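Local coordinates for ABC transporter substrate binding protein (Ribose) (Agrobacterium vitis S4, PDB 4WT7) that binds the sugar alcohol D-allitol between its two lobes and probably delivers a carbohydrate-like solute to an ABC transporter, at residues V93-T98 and L117-G122; V101-L106 and S123-N128; P196-D201 and S224-P229; I228-A233 and I245-V250. All coordinates share one frame; numbering follows the deposited sequence.

Contact 1: residues V93-T98 and L117-G122; sequences VQLLGT and LTIDVG. With X9X (D-allitol), chain C.
Leu96 and Asp120 run alongside one another, and both reach D-allitol. Leu96 CD2 rests 3.4 Å from Asp120 CB. The other branch, Leu96 CD1, comes within 3.4 Å of the ligand oxygen OAE. Asp120 OD2 accepts a hydrogen bond from the terminal hydroxyl OAB of the ligand, but the modelled distance is too short to be taken literally. Asp120 CG sits beside the backbone N and anti to the carbonyl carbon (chi1 -79°), which turns the carboxylate to the ligand. Its other oxygen, OD1, is held by Thr131 OG1, so both oxygens are gripped. Behind this pair, strands 91-95 and 116-119 run parallel as neighbours in the sheet of one lobe. They are the two strands of a right-handed beta-alpha-beta crossover through helix 99-111, and both end at the ligand pocket. The last rung is Leu96 N to Ile119 O, 2.9 Å and nearly straight. On the face of Leu95 and Ile119, Leu95 CD1 presses on Ile119 CG2 at 3.4 Å, a tight contact. On the face of Gln94, the side chain bends at chi2 (61°) and Gln94 NE2 donates to Leu96 O at 2.9 Å, while Ser38 holds OE1. Past the strand ends, one water donates to both Gly97 O and Asp120 O. Thr118 OG1 donates to a lone pair of Val121 O, 2.8 Å away, and ties down the turn after Asp120.

Contact 2: residues V101-L106 and S123-N128; sequences VIDPWL and SSHSLN
Asp103 and Ser123 make the short polar bond of this contact, which joins helix 99-111 to the loop between strands 116-119 and 129-131. Ser123 OG donates to Asp103 OD1 at 2.6 Å, using the syn lone pair of the carboxylate oxygen. Ser123 OG also accepts from the backbone N of His125 at 2.9 Å, so the hydroxyl is fixed by one bond given and one received. With OG anti to its own backbone N (chi1 174°), the hydroxyl lies between the helix and the turn. The packed side is apolar. Leu106 points at the loop, and its CD1 lies 3.8 Å from Ser123 CB. Leu106 CB also meets His125 CB at 4.1 Å. Gln94 of strand 91-95 touches Leu106 from the sheet side.

The other side is looser and watered. The His125 ring crosses Asp103 at about a right angle, with the ring and carboxylate planes 58° apart. Asp103 OD1 lies at the ring edge, 3.4 Å from His125 CD2. His125 NE2 instead pairs with a water in the ring plane at 2.8 Å, and that water reaches Asp103 OD2 only weakly. A second water donates to Asp103 OD2 and accepts from Ser124 N, bridging helix and loop. A nearby carboxylate could favour a protonated His125, though the charge is not seen. Arg110, farther along helix 99-111, binds His125 O. The loop here is a type I beta turn from Ser123 to Ser126, and the Ser123 hydroxyl adds an ST turn at its start.

Contact 3: residues P196-D201 and S224-P229; sequences PNTVQD and SAWDIP. With X9X (D-allitol), chain C.
Thr198 OG1 is bonded to Val194 O, in the loop before its helix, and also meets the edge of the Trp226 indole. Thr198 OG1 lies near the ring plane, 3.7 Å from Trp226 CH2. The two side chains approach from opposite directions. In Thr198, OG1 sits beside the backbone N (chi1 -57°), which leaves CG2 anti to that N. The hydroxyl therefore meets the indole rim, while the methyl enters the apolar part of the contact. Thr198 CG2 touches Ile228 CG2 at 3.6 Å and Pro229 CD at 3.7 Å. Val199 CG2 also reaches Ile228 CG2, at 3.6 Å, so this one isoleucine methyl is shared by two residues of helix 198-212.

The indole is sandwiched. Pro229 CD lies over the centre of the Trp226 ring, 3.4 Å from its plane. Ile228 N lies over the same face, nearer the rim. On the opposite face is D-allitol, with carbon CAI 3.7 Å from the plane and hydroxyls OAC and OAF also close to the ring. The ring nitrogen NE1 is bonded to Asp193, which helps to set the turn of the indole about CB-CG. The rings of His44 and Phe161 also meet the indole. Two helix starts thus back one tryptophan from its edge and far face. An aromatic ring laid against a sugar-like ligand is characteristic of carbohydrate pockets in periplasmic binding proteins.

Contact 4: residues I228-A233 and I245-V250; sequences IPQLGA and IKTYGV
Helix 228-233 runs almost antiparallel to strand 246-249, at 167°, with their axes 7.8 Å apart at the closest. They are the helix and second strand of the beta-alpha-beta unit made by strand 221-224, helix 227-240 and strand 246-249, in the sheet of the second lobe. Gln230 carries the contact. Its CG is anti to the backbone N (chi1 -175°) and the chain stays extended beyond CG, so the amide reaches across to the strand and lies against its backbone. Gln230 CD sits 3.5 Å from Tyr248 C. Lower down the chain, Gln230 CG packs against Thr247 OG1 at 3.4 Å, and the two side chains cross obliquely.

The amide nitrogen Gln230 NE2 gives Thr247 OG1 a weak bond of 3.4 Å. Its stronger partner is Ala269 O on the next strand, 267-272, so the buried glutamine spans two strands from the helix. Thr247 OG1 also bonds to Thr234 OG1, one residue past the helical segment. This second link ties the strand to the same helix. One turn on from Gln230, Ala233 adds a loose methyl contact, with its CB 4.4 Å from Thr247 CG2. Gln230 OE1 lies over the bare backbone of Gly249, 3.2 Å from Gly249 CA.

Contacts 1 and 2 belong to one lobe, and contacts 3 and 4 to the other. D-allitol lies between them. Contacts 1 and 3 both touch it, although their centres are about 20 Å apart and their nearest atoms about 8 Å. Contact 2 adjoins contact 1, with centres about 8 Å apart; Asn128 O lies 2.9 Å from Thr118 N, a probable hydrogen bond. Contact 4 adjoins contact 3, again with centres about 8 Å apart, sharing Ile228 and Pro229, and the Val250 side chain is about 5 Å from the ligand. Contacts 2 and 4 are farthest apart, about 30 Å between centres. His44, Asp47, Arg170, Asp251 and Gln273 also hydrogen-bond the ligand.

Contact 1: residues V93-T98 and L117-G122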
loop_
_atom_site.group_PDB
_atom_site.type_symbol
_atom_site.label_atom_id
_atom_site.label_comp_id
_atom_site.label_asym_id
_atom_site.label_seq_id
_atom_site.Cartn_x
_atom_site.Cartn_y
_atom_site.Cartn_z
ATOM N N VAL A 93 15.555 7.832 -2.626
ATOM C CA VAL A 93 14.565 6.754 -2.560
ATOM C C VAL A 93 13.198 7.396 -2.442
ATOM O O VAL A 93 12.966 8.227 -1.556
ATOM C CB VAL A 93 14.734 5.780 -1.328
ATOM C CG1 VAL A 93 13.884 4.533 -1.539
ATOM C CG2 VAL A 93 16.163 5.389 -1.126
ATOM N N GLN A 94 12.296 7.016 -3.328
ATOM C CA GLN A 94 10.948 7.572 -3.325
ATOM C C GLN A 94 9.944 6.533 -2.889
ATOM O O GLN A 94 9.858 5.438 -3.448
ATOM C CB GLN A 94 10.583 8.116 -4.713
ATOM C CG GLN A 94 9.126 8.509 -4.876
ATOM C CD GLN A 94 8.748 9.612 -3.921
ATOM O OE1 GLN A 94 9.553 10.517 -3.645
ATOM N NE2 GLN A 94 7.526 9.566 -3.419
ATOM N N LEU A 95 9.174 6.902 -1.886
ATOM C CA LEU A 95 8.183 6.014 -1.298
ATOM C C LEU A 95 6.757 6.447 -1.699
ATOM O O LEU A 95 6.277 7.514 -1.307
ATOM C CB LEU A 95 8.336 5.999 0.236
ATOM C CG LEU A 95 7.213 5.348 1.042
ATOM C CD1 LEU A 95 7.096 3.874 0.721
ATOM C CD2 LEU A 95 7.446 5.548 2.521
ATOM N N LEU A 96 6.092 5.581 -2.457
ATOM C CA LEU A 96 4.708 5.775 -2.856
ATOM C C LEU A 96 4.548 7.023 -3.710
ATOM O O LEU A 96 5.530 7.640 -4.168
ATOM C CB LEU A 96 3.771 5.759 -1.624
ATOM C CG LEU A 96 3.567 4.345 -1.059
ATOM C CD1 LEU A 96 2.955 4.286 0.377
ATOM C CD2 LEU A 96 2.748 3.535 -2.038
ATOM N N GLY A 97 3.303 7.372 -3.957
ATOM C CA GLY A 97 2.998 8.467 -4.835
ATOM C C GLY A 97 2.391 7.937 -6.113
ATOM O O GLY A 97 2.574 6.750 -6.482
ATOM N N THR A 98 1.656 8.820 -6.791
ATOM C CA THR A 98 1.058 8.509 -8.057
ATOM C C THR A 98 2.139 8.568 -9.129
ATOM O O THR A 98 2.791 9.603 -9.266
ATOM C CB THR A 98 0.022 9.567 -8.426
ATOM O OG1 THR A 98 -0.991 9.605 -7.418
ATOM C CG2 THR A 98 -0.580 9.235 -9.745
ATOM N N LEU A 117 16.054 4.759 -6.336
ATOM C CA LEU A 117 15.327 3.553 -5.968
ATOM C C LEU A 117 13.938 3.918 -5.468
ATOM O O LEU A 117 13.681 5.055 -5.092
ATOM C CB LEU A 117 16.061 2.757 -4.871
ATOM C CG LEU A 117 17.313 2.017 -5.348
ATOM C CD1 LEU A 117 18.464 3.031 -5.618
ATOM C CD2 LEU A 117 17.731 0.933 -4.351
ATOM N N THR A 118 13.028 2.960 -5.467
ATOM C CA THR A 118 11.692 3.244 -4.971
ATOM C C THR A 118 11.147 2.178 -4.016
ATOM O O THR A 118 11.661 1.072 -3.918
ATOM C CB THR A 118 10.707 3.407 -6.130
ATOM O OG1 THR A 118 10.790 2.256 -6.968
ATOM C CG2 THR A 118 11.011 4.647 -6.969
ATOM N N ILE A 119 10.089 2.554 -3.318
ATOM C CA ILE A 119 9.215 1.623 -2.608
ATOM C C ILE A 119 7.792 1.839 -3.126
ATOM O O ILE A 119 7.266 2.954 -3.090
ATOM C CB ILE A 119 9.298 1.820 -1.085
ATOM C CG1 ILE A 119 10.744 1.587 -0.632
ATOM C CG2 ILE A 119 8.304 0.879 -0.358
ATOM C CD1 ILE A 119 11.071 2.137 0.699
ATOM N N ASP A 120 7.201 0.766 -3.629
ATOM C CA ASP A 120 5.864 0.799 -4.203
ATOM C C ASP A 120 5.739 1.806 -5.343
ATOM O O ASP A 120 4.757 2.540 -5.428
ATOM C CB ASP A 120 4.811 1.103 -3.128
ATOM C CG ASP A 120 4.466 -0.089 -2.307
ATOM O OD1 ASP A 120 4.819 -1.214 -2.709
ATOM O OD2 ASP A 120 3.803 0.111 -1.256
ATOM N N VAL A 121 6.750 1.870 -6.221
ATOM C CA VAL A 121 6.624 2.696 -7.421
ATOM C C VAL A 121 7.299 1.972 -8.591
ATOM O O VAL A 121 8.521 1.843 -8.608
ATOM C CB VAL A 121 7.297 4.090 -7.291
ATOM C CG1 VAL A 121 7.057 4.892 -8.592
ATOM C CG2 VAL A 121 6.804 4.896 -6.054
ATOM N N GLY A 122 6.510 1.517 -9.564
ATOM C CA GLY A 122 7.032 0.750 -10.679
ATOM C C GLY A 122 7.452 1.673 -11.805
ATOM O O GLY A 122 6.837 1.746 -12.864
HETATM O OAA X9X C . -1.338 4.582 -1.917
HETATM C CAG X9X C . -2.126 4.218 -0.841
HETATM C CAI X9X C . -1.754 2.998 -0.065
HETATM O OAC X9X C . -2.002 1.817 -0.787
HETATM C CAK X9X C . -0.359 3.104 0.480
HETATM O OAE X9X C . -0.317 4.301 1.155
HETATM C CAL X9X C . -0.070 2.017 1.517
HETATM O OAF X9X C . -1.000 2.039 2.544
HETATM C CAJ X9X C . 0.142 0.610 0.997
HETATM O OAD X9X C . -1.032 -0.082 0.748
HETATM C CAH X9X C . 1.082 0.480 -0.184
HETATM O OAB X9X C . 1.783 -0.742 -0.267
HETATM O O HOH W 1 3.323 4.228 -7.221
#

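Contact 2: residues V101-L106 and S123-N128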
loop_
_atom_site.group_PDB
_atom_site.type_symbol
_atom_site.label_atom_id
_atom_site.label_comp_id
_atom_site.label_asym_id
_atom_site.label_seq_id
_atom_site.Cartn_x
_atom_site.Cartn_y
_atom_site.Cartn_z
ATOM N N VAL A 101 2.622 11.492 -11.410
ATOM C CA VAL A 101 3.043 12.723 -10.747
ATOM C C VAL A 101 4.546 12.789 -10.553
ATOM O O VAL A 101 5.181 13.821 -10.779
ATOM C CB VAL A 101 2.422 12.861 -9.350
ATOM C CG1 VAL A 101 2.999 14.067 -8.608
ATOM C CG2 VAL A 101 0.922 12.999 -9.463
ATOM N N ILE A 102 5.106 11.696 -10.071
ATOM C CA ILE A 102 6.509 11.720 -9.708
ATOM C C ILE A 102 7.445 11.340 -10.871
ATOM O O ILE A 102 8.586 11.742 -10.885
ATOM C CB ILE A 102 6.759 10.848 -8.547
ATOM C CG1 ILE A 102 6.167 9.465 -8.754
ATOM C CG2 ILE A 102 6.113 11.485 -7.344
ATOM C CD1 ILE A 102 6.433 8.511 -7.595
ATOM N N ASP A 103 6.964 10.574 -11.837
ATOM C CA ASP A 103 7.863 10.014 -12.848
ATOM C C ASP A 103 8.763 11.058 -13.531
ATOM O O ASP A 103 9.950 10.807 -13.767
ATOM C CB ASP A 103 7.068 9.220 -13.869
ATOM C CG ASP A 103 7.622 7.834 -14.091
ATOM O OD1 ASP A 103 8.531 7.407 -13.351
ATOM O OD2 ASP A 103 7.111 7.159 -15.008
ATOM N N PRO A 104 8.212 12.230 -13.881
ATOM C CA PRO A 104 9.127 13.193 -14.519
ATOM C C PRO A 104 10.303 13.586 -13.626
ATOM O O PRO A 104 11.414 13.932 -14.098
ATOM C CB PRO A 104 8.224 14.407 -14.774
ATOM C CG PRO A 104 6.842 13.768 -15.046
ATOM C CD PRO A 104 6.789 12.591 -14.063
ATOM N N TRP A 105 10.079 13.510 -12.318
ATOM C CA TRP A 105 11.102 13.970 -11.402
ATOM C C TRP A 105 12.083 12.872 -11.099
ATOM O O TRP A 105 13.266 13.133 -10.920
ATOM C CB TRP A 105 10.454 14.580 -10.163
ATOM C CG TRP A 105 9.619 15.669 -10.656
ATOM C CD1 TRP A 105 8.256 15.721 -10.704
ATOM C CD2 TRP A 105 10.094 16.846 -11.316
ATOM N NE1 TRP A 105 7.853 16.899 -11.305
ATOM C CE2 TRP A 105 8.966 17.595 -11.700
ATOM C CE3 TRP A 105 11.366 17.331 -11.613
ATOM C CZ2 TRP A 105 9.076 18.826 -12.351
ATOM C CZ3 TRP A 105 11.474 18.546 -12.264
ATOM C CH2 TRP A 105 10.327 19.276 -12.638
ATOM N N LEU A 106 11.600 11.648 -11.054
ATOM C CA LEU A 106 12.500 10.522 -10.927
ATOM C C LEU A 106 13.405 10.495 -12.192
ATOM O O LEU A 106 14.612 10.218 -12.108
ATOM C CB LEU A 106 11.711 9.234 -10.847
ATOM C CG LEU A 106 10.696 9.094 -9.697
ATOM C CD1 LEU A 106 10.116 7.691 -9.705
ATOM C CD2 LEU A 106 11.282 9.432 -8.374
ATOM N N SER A 123 8.490 2.431 -11.543
ATOM C CA SER A 123 8.991 3.372 -12.509
ATOM C C SER A 123 10.095 2.775 -13.364
ATOM O O SER A 123 10.946 2.068 -12.863
ATOM C CB SER A 123 9.555 4.564 -11.774
ATOM O OG SER A 123 10.190 5.456 -12.670
ATOM N N SER A 124 10.081 3.091 -14.652
ATOM C CA SER A 124 11.193 2.838 -15.552
ATOM C C SER A 124 12.483 3.507 -15.127
ATOM O O SER A 124 13.579 3.120 -15.573
ATOM C CB SER A 124 10.847 3.401 -16.933
ATOM O OG SER A 124 10.071 2.465 -17.624
ATOM N N HIS A 125 12.344 4.552 -14.317
ATOM C CA HIS A 125 13.471 5.397 -13.930
ATOM C C HIS A 125 14.037 4.952 -12.602
ATOM O O HIS A 125 15.076 5.459 -12.142
ATOM C CB HIS A 125 13.052 6.859 -13.892
ATOM C CG HIS A 125 12.400 7.295 -15.166
ATOM N ND1 HIS A 125 13.021 7.155 -16.391
ATOM C CD2 HIS A 125 11.165 7.787 -15.420
ATOM C CE1 HIS A 125 12.193 7.548 -17.345
ATOM N NE2 HIS A 125 11.070 7.953 -16.779
ATOM N N SER A 126 13.376 3.986 -11.980
ATOM C CA SER A 126 13.899 3.436 -10.766
ATOM C C SER A 126 14.826 2.286 -11.097
ATOM O O SER A 126 14.500 1.507 -11.975
ATOM C CB SER A 126 12.753 2.931 -9.904
ATOM O OG SER A 126 13.253 2.379 -8.699
ATOM N N LEU A 127 15.951 2.169 -10.381
ATOM C CA LEU A 127 16.866 1.022 -10.480
ATOM C C LEU A 127 16.357 -0.187 -9.716
ATOM O O LEU A 127 16.748 -1.328 -9.985
ATOM C CB LEU A 127 18.233 1.393 -9.906
ATOM C CG LEU A 127 18.905 2.410 -10.838
ATOM C CD1 LEU A 127 20.039 3.144 -10.156
ATOM C CD2 LEU A 127 19.356 1.670 -12.056
ATOM N N ASN A 128 15.496 0.055 -8.737
ATOM C CA ASN A 128 15.009 -1.043 -7.953
ATOM C C ASN A 128 13.789 -0.621 -7.137
ATOM O O ASN A 128 13.810 0.403 -6.457
ATOM C CB ASN A 128 16.152 -1.532 -7.049
ATOM C CG ASN A 128 15.689 -2.504 -5.989
ATOM O OD1 ASN A 128 15.509 -2.134 -4.822
ATOM N ND2 ASN A 128 15.472 -3.733 -6.385
HETATM O O HOH W 2 7.807 4.732 -15.752
HETATM O O HOH W 3 8.555 8.710 -17.683
#

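Contact 3: residues P196-D201 and S224-P229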
loop_
_atom_site.group_PDB
_atom_site.type_symbol
_atom_site.label_atom_id
_atom_site.label_comp_id
_atom_site.label_asym_id
_atom_site.label_seq_id
_atom_site.Cartn_x
_atom_site.Cartn_y
_atom_site.Cartn_z
ATOM N N PRO A 196 -6.041 12.698 2.911
ATOM C CA PRO A 196 -6.298 12.139 4.250
ATOM C C PRO A 196 -7.810 12.082 4.576
ATOM O O PRO A 196 -8.593 12.031 3.636
ATOM C CB PRO A 196 -5.518 13.082 5.168
ATOM C CG PRO A 196 -5.587 14.423 4.454
ATOM C CD PRO A 196 -5.627 14.111 2.956
ATOM N N ASN A 197 -8.205 12.028 5.855
ATOM C CA ASN A 197 -9.623 11.870 6.212
ATOM C C ASN A 197 -10.159 10.529 5.727
ATOM O O ASN A 197 -11.361 10.368 5.471
ATOM C CB ASN A 197 -10.502 12.983 5.603
ATOM C CG ASN A 197 -11.927 12.995 6.200
ATOM O OD1 ASN A 197 -12.097 12.806 7.402
ATOM N ND2 ASN A 197 -12.941 13.175 5.354
ATOM N N THR A 198 -9.266 9.562 5.572
ATOM C CA THR A 198 -9.634 8.333 4.895
ATOM C C THR A 198 -10.800 7.608 5.612
ATOM O O THR A 198 -11.801 7.226 4.969
ATOM C CB THR A 198 -8.451 7.415 4.841
ATOM O OG1 THR A 198 -7.353 8.084 4.188
ATOM C CG2 THR A 198 -8.801 6.113 4.110
ATOM N N VAL A 199 -10.660 7.416 6.935
ATOM C CA VAL A 199 -11.645 6.651 7.707
ATOM C C VAL A 199 -13.053 7.302 7.680
ATOM O O VAL A 199 -14.039 6.653 7.303
ATOM C CB VAL A 199 -11.167 6.410 9.160
ATOM C CG1 VAL A 199 -12.285 5.797 10.005
ATOM C CG2 VAL A 199 -9.942 5.510 9.175
ATOM N N GLN A 200 -13.118 8.587 8.036
ATOM C CA GLN A 200 -14.383 9.307 8.109
ATOM C C GLN A 200 -15.083 9.314 6.758
ATOM O O GLN A 200 -16.294 9.130 6.672
ATOM C CB GLN A 200 -14.159 10.736 8.637
ATOM C CG GLN A 200 -13.597 10.733 10.079
ATOM C CD GLN A 200 -13.532 12.127 10.723
ATOM O OE1 GLN A 200 -13.632 13.173 10.027
ATOM N NE2 GLN A 200 -13.371 12.151 12.067
ATOM N N ASP A 201 -14.296 9.485 5.704
ATOM C CA ASP A 201 -14.799 9.499 4.338
ATOM C C ASP A 201 -15.310 8.134 3.886
ATOM O O ASP A 201 -16.346 8.043 3.215
ATOM C CB ASP A 201 -13.697 9.923 3.362
ATOM C CG ASP A 201 -14.176 9.878 1.926
ATOM O OD1 ASP A 201 -14.816 10.856 1.499
ATOM O OD2 ASP A 201 -13.970 8.834 1.253
ATOM N N SER A 224 -11.068 -3.026 -0.867
ATOM C CA SER A 224 -10.208 -1.860 -0.934
ATOM C C SER A 224 -8.793 -2.349 -1.162
ATOM O O SER A 224 -8.461 -3.472 -0.790
ATOM C CB SER A 224 -10.278 -1.121 0.395
ATOM O OG SER A 224 -11.632 -0.839 0.696
ATOM N N ALA A 225 -7.942 -1.484 -1.699
ATOM C CA ALA A 225 -6.589 -1.887 -2.089
ATOM C C ALA A 225 -5.614 -1.790 -0.913
ATOM O O ALA A 225 -4.494 -2.325 -0.965
ATOM C CB ALA A 225 -6.108 -1.029 -3.273
ATOM N N TRP A 226 -6.053 -1.097 0.140
ATOM C CA TRP A 226 -5.317 -0.958 1.377
ATOM C C TRP A 226 -6.359 -0.847 2.489
ATOM O O TRP A 226 -7.526 -0.661 2.208
ATOM C CB TRP A 226 -4.374 0.245 1.351
ATOM C CG TRP A 226 -5.056 1.540 1.083
ATOM C CD1 TRP A 226 -5.800 1.870 -0.022
ATOM C CD2 TRP A 226 -5.035 2.692 1.908
ATOM N NE1 TRP A 226 -6.273 3.157 0.084
ATOM C CE2 TRP A 226 -5.809 3.693 1.255
ATOM C CE3 TRP A 226 -4.441 2.998 3.118
ATOM C CZ2 TRP A 226 -6.013 4.962 1.813
ATOM C CZ3 TRP A 226 -4.633 4.250 3.661
ATOM C CH2 TRP A 226 -5.413 5.213 3.017
ATOM N N ASP A 227 -5.945 -0.902 3.741
ATOM C CA ASP A 227 -6.891 -1.289 4.789
ATOM C C ASP A 227 -7.500 -0.164 5.646
ATOM O O ASP A 227 -8.388 -0.420 6.441
ATOM C CB ASP A 227 -6.327 -2.452 5.615
ATOM C CG ASP A 227 -5.188 -2.051 6.561
ATOM O OD1 ASP A 227 -4.769 -0.870 6.562
ATOM O OD2 ASP A 227 -4.732 -2.964 7.304
ATOM N N ILE A 228 -7.068 1.081 5.443
ATOM C CA ILE A 228 -7.661 2.189 6.168
ATOM C C ILE A 228 -9.081 2.517 5.684
ATOM O O ILE A 228 -9.970 2.753 6.526
ATOM C CB ILE A 228 -6.704 3.407 6.173
ATOM C CG1 ILE A 228 -5.349 2.982 6.774
ATOM C CG2 ILE A 228 -7.270 4.552 6.963
ATOM C CD1 ILE A 228 -5.453 2.212 8.125
ATOM N N PRO A 229 -9.329 2.496 4.358
ATOM C CA PRO A 229 -10.742 2.595 3.929
ATOM C C PRO A 229 -11.536 1.378 4.435
ATOM O O PRO A 229 -12.720 1.491 4.844
ATOM C CB PRO A 229 -10.662 2.573 2.411
ATOM C CG PRO A 229 -9.249 3.035 2.102
ATOM C CD PRO A 229 -8.385 2.590 3.232
HETATM O OAA X9X C . -1.338 4.582 -1.917
HETATM C CAG X9X C . -2.126 4.218 -0.841
HETATM C CAI X9X C . -1.754 2.998 -0.065
HETATM O OAC X9X C . -2.002 1.817 -0.787
HETATM C CAK X9X C . -0.359 3.104 0.480
HETATM O OAE X9X C . -0.317 4.301 1.155
HETATM C CAL X9X C . -0.070 2.017 1.517
HETATM O OAF X9X C . -1.000 2.039 2.544
HETATM C CAJ X9X C . 0.142 0.610 0.997
HETATM O OAD X9X C . -1.032 -0.082 0.748
HETATM C CAH X9X C . 1.082 0.480 -0.184
HETATM O OAB X9X C . 1.783 -0.742 -0.267
#

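Contact 4: residues I228-A233 and I245-V250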
loop_
_atom_site.group_PDB
_atom_site.type_symbol
_atom_site.label_atom_id
_atom_site.label_comp_id
_atom_site.label_asym_id
_atom_site.label_seq_id
_atom_site.Cartn_x
_atom_site.Cartn_y
_atom_site.Cartn_z
ATOM N N ILE A 228 -7.068 1.081 5.443
ATOM C CA ILE A 228 -7.661 2.189 6.168
ATOM C C ILE A 228 -9.081 2.517 5.684
ATOM O O ILE A 228 -9.970 2.753 6.526
ATOM C CB ILE A 228 -6.704 3.407 6.173
ATOM C CG1 ILE A 228 -5.349 2.982 6.774
ATOM C CG2 ILE A 228 -7.270 4.552 6.963
ATOM C CD1 ILE A 228 -5.453 2.212 8.125
ATOM N N PRO A 229 -9.329 2.496 4.358
ATOM C CA PRO A 229 -10.742 2.595 3.929
ATOM C C PRO A 229 -11.536 1.378 4.435
ATOM O O PRO A 229 -12.720 1.491 4.844
ATOM C CB PRO A 229 -10.662 2.573 2.411
ATOM C CG PRO A 229 -9.249 3.035 2.102
ATOM C CD PRO A 229 -8.385 2.590 3.232
ATOM N N GLN A 230 -10.877 0.219 4.437
ATOM C CA GLN A 230 -11.489 -0.978 4.994
ATOM C C GLN A 230 -11.992 -0.696 6.407
ATOM O O GLN A 230 -13.101 -1.072 6.753
ATOM C CB GLN A 230 -10.532 -2.172 4.977
ATOM C CG GLN A 230 -11.142 -3.496 5.437
ATOM C CD GLN A 230 -10.088 -4.611 5.554
ATOM O OE1 GLN A 230 -8.878 -4.374 5.414
ATOM N NE2 GLN A 230 -10.551 -5.826 5.820
ATOM N N LEU A 231 -11.164 -0.041 7.215
ATOM C CA LEU A 231 -11.516 0.297 8.599
ATOM C C LEU A 231 -12.787 1.165 8.652
ATOM O O LEU A 231 -13.717 0.860 9.380
ATOM C CB LEU A 231 -10.356 1.046 9.255
ATOM C CG LEU A 231 -10.474 1.517 10.712
ATOM C CD1 LEU A 231 -10.941 0.375 11.605
ATOM C CD2 LEU A 231 -9.100 2.084 11.183
ATOM N N GLY A 232 -12.822 2.238 7.870
ATOM C CA GLY A 232 -14.043 3.014 7.706
ATOM C C GLY A 232 -15.264 2.195 7.285
ATOM O O GLY A 232 -16.336 2.313 7.874
ATOM N N ALA A 233 -15.094 1.398 6.234
ATOM C CA ALA A 233 -16.108 0.480 5.739
ATOM C C ALA A 233 -16.687 -0.407 6.843
ATOM O O ALA A 233 -17.903 -0.495 6.996
ATOM C CB ALA A 233 -15.510 -0.387 4.633
ATOM N N ILE A 245 -22.423 -8.192 5.572
ATOM C CA ILE A 245 -21.451 -7.757 4.550
ATOM C C ILE A 245 -20.011 -7.952 5.035
ATOM O O ILE A 245 -19.700 -7.595 6.173
ATOM C CB ILE A 245 -21.665 -6.268 4.201
ATOM C CG1 ILE A 245 -23.066 -6.056 3.623
ATOM C CG2 ILE A 245 -20.608 -5.778 3.226
ATOM C CD1 ILE A 245 -23.454 -4.611 3.480
ATOM N N LYS A 246 -19.139 -8.504 4.185
ATOM C CA LYS A 246 -17.734 -8.774 4.560
ATOM C C LYS A 246 -16.772 -7.765 3.942
ATOM O O LYS A 246 -16.939 -7.360 2.791
ATOM C CB LYS A 246 -17.312 -10.178 4.103
ATOM C CG LYS A 246 -18.052 -11.325 4.825
ATOM C CD LYS A 246 -17.834 -12.680 4.123
ATOM C CE LYS A 246 -18.438 -13.828 4.916
ATOM N NZ LYS A 246 -19.849 -13.550 5.204
ATOM N N THR A 247 -15.735 -7.381 4.681
ATOM C CA THR A 247 -14.771 -6.422 4.133
ATOM C C THR A 247 -13.379 -7.021 3.917
ATOM O O THR A 247 -12.994 -7.997 4.564
ATOM C CB THR A 247 -14.700 -5.109 4.972
ATOM O OG1 THR A 247 -13.911 -5.304 6.162
ATOM C CG2 THR A 247 -16.119 -4.672 5.364
ATOM N N TYR A 248 -12.628 -6.390 3.005
ATOM C CA TYR A 248 -11.367 -6.946 2.523
ATOM C C TYR A 248 -10.357 -5.835 2.279
ATOM O O TYR A 248 -10.721 -4.777 1.810
ATOM C CB TYR A 248 -11.617 -7.712 1.215
ATOM C CG TYR A 248 -12.500 -8.906 1.424
ATOM C CD1 TYR A 248 -11.968 -10.135 1.817
ATOM C CD2 TYR A 248 -13.868 -8.803 1.282
ATOM C CE1 TYR A 248 -12.765 -11.220 2.032
ATOM C CE2 TYR A 248 -14.700 -9.897 1.542
ATOM C CZ TYR A 248 -14.142 -11.098 1.913
ATOM O OH TYR A 248 -14.964 -12.178 2.140
ATOM N N GLY A 249 -9.087 -6.091 2.604
ATOM C CA GLY A 249 -8.046 -5.109 2.365
ATOM C C GLY A 249 -6.605 -5.592 2.516
ATOM O O GLY A 249 -6.318 -6.792 2.663
ATOM N N VAL A 250 -5.696 -4.621 2.486
ATOM C CA VAL A 250 -4.281 -4.899 2.497
ATOM C C VAL A 250 -3.539 -3.912 3.389
ATOM O O VAL A 250 -3.970 -2.763 3.536
ATOM C CB VAL A 250 -3.734 -4.765 1.041
ATOM C CG1 VAL A 250 -2.263 -5.062 0.982
ATOM C CG2 VAL A 250 -4.516 -5.644 0.102
#